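Local coordinates for transcription regulator AcaB (Escherichia coli, PDB 6N8B), which regulates transcription and plays a crucial role in the conjugation of IncC plasmids, probably by controlling conjugation genes, at residues M134-D138 and R151-T155. Numbering follows the deposited sequence.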
# COMPACT_ATOMS: atom_id res chain seq x y z
N MET A 134 -10.25 -3.65 -9.60
CA MET A 134 -11.57 -4.06 -9.15
C MET A 134 -12.65 -3.63 -10.13
O MET A 134 -13.60 -4.38 -10.39
CB MET A 134 -11.86 -3.51 -7.76
CG MET A 134 -10.89 -3.97 -6.69
SD MET A 134 -10.81 -5.77 -6.58
CE MET A 134 -9.24 -6.10 -7.37
N GLY A 135 -12.51 -2.43 -10.69
CA GLY A 135 -13.44 -1.99 -11.72
C GLY A 135 -13.46 -2.92 -12.92
O GLY A 135 -14.51 -3.16 -13.51
N ILE A 136 -12.29 -3.44 -13.30
CA ILE A 136 -12.23 -4.37 -14.43
C ILE A 136 -12.90 -5.69 -14.06
O ILE A 136 -13.75 -6.20 -14.79
CB ILE A 136 -10.78 -4.59 -14.88
CG1 ILE A 136 -10.17 -3.29 -15.41
CG2 ILE A 136 -10.72 -5.65 -15.96
CD1 ILE A 136 -8.70 -3.37 -15.68
N VAL A 137 -12.52 -6.25 -12.91
CA VAL A 137 -13.13 -7.49 -12.43
C VAL A 137 -14.64 -7.33 -12.30
O VAL A 137 -15.40 -8.25 -12.62
CB VAL A 137 -12.48 -7.91 -11.10
CG1 VAL A 137 -13.13 -9.18 -10.56
CG2 VAL A 137 -10.99 -8.12 -11.29
N ASP A 138 -15.10 -6.16 -11.85
CA ASP A 138 -16.53 -5.98 -11.62
C ASP A 138 -17.33 -6.03 -12.91
O ASP A 138 -18.44 -6.58 -12.92
CB ASP A 138 -16.77 -4.67 -10.87
CG ASP A 138 -16.51 -4.80 -9.38
OD1 ASP A 138 -16.48 -5.94 -8.89
OD2 ASP A 138 -16.33 -3.76 -8.71
N ARG A 151 -14.41 -13.45 -8.99
CA ARG A 151 -14.46 -12.08 -8.51
C ARG A 151 -13.97 -11.99 -7.07
O ARG A 151 -13.07 -11.20 -6.75
CB ARG A 151 -15.87 -11.52 -8.64
CG ARG A 151 -15.96 -10.11 -8.11
CD ARG A 151 -17.34 -9.56 -8.26
NE ARG A 151 -17.42 -8.22 -7.70
CZ ARG A 151 -17.92 -7.94 -6.50
NH1 ARG A 151 -18.40 -8.91 -5.74
NH2 ARG A 151 -17.94 -6.69 -6.06
N THR A 152 -14.52 -12.82 -6.17
CA THR A 152 -14.14 -12.69 -4.77
C THR A 152 -12.70 -13.13 -4.51
O THR A 152 -12.09 -12.66 -3.55
CB THR A 152 -15.12 -13.43 -3.85
OG1 THR A 152 -14.81 -14.82 -3.81
CG2 THR A 152 -16.57 -13.22 -4.30
N ASP A 153 -12.14 -14.01 -5.34
CA ASP A 153 -10.72 -14.33 -5.18
C ASP A 153 -9.83 -13.20 -5.66
O ASP A 153 -8.80 -12.90 -5.04
CB ASP A 153 -10.37 -15.61 -5.92
CG ASP A 153 -11.07 -16.82 -5.37
OD1 ASP A 153 -11.95 -16.67 -4.50
OD2 ASP A 153 -10.74 -17.92 -5.86
N ALA A 154 -10.22 -12.54 -6.75
CA ALA A 154 -9.53 -11.32 -7.14
C ALA A 154 -9.62 -10.29 -6.03
O ALA A 154 -8.60 -9.78 -5.56
CB ALA A 154 -10.12 -10.79 -8.45
N THR A 155 -10.84 -10.02 -5.56
CA THR A 155 -11.01 -8.99 -4.53
C THR A 155 -10.31 -9.36 -3.24
O THR A 155 -9.63 -8.52 -2.64
CB THR A 155 -12.50 -8.72 -4.28
OG1 THR A 155 -13.10 -9.84 -3.63
CG2 THR A 155 -13.23 -8.39 -5.57
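Asp138 and Arg151 join two neighbouring helices through a salt bridge at one flank of an apolar seam, a clear case of charge and packing sharing one interface. The arginine chain runs out fully extended, CG anti to the backbone N (chi1 178°) and straight on to NE, and this reach carries its guanidinium across to the other helix. There NE of Arg151 donates to Asp138 OD1 at 2.7 Å in a nearly straight bond; the oxygen lies in the guanidinium plane and is met almost along its own C-O direction. NH2 of Arg151 adds a weak, bent bond to Asp138 OD1 at 3.3 Å, so a single carboxylate oxygen takes both donors, with the two flat groups turned 35° from each other. Asp138 OD2 is held separately by the hydroxyl of Tyr105, which should help fix the rotation of the carboxylate, while a cation-pi contact with Trp141 adds a second partner for the arginine.

Beside the bridge, Val137 points toward the partner helix. Its CG1 rests against Arg151 CA at 3.8 Å and the start of that side chain, and both valine methyls, CG1 and CG2, meet Ala154 CB at 4.0 Å. One turn back, the bent chain of Met134 brings SD to Thr155 CG2 at 3.7 Å. The threonine presents this methyl while its OG1 turns back to Thr152 O of its own helix. Gln33 of helix 32-59 touches Met134, Arg151 and Thr155.

The axes of 134-138 and 151-155 pass 10.1 Å apart at 176°, so helices 118-142 and 148-182, to which they belong, form an antiparallel helical hairpin here, packed near its connecting loop within a predominantly helical bundle.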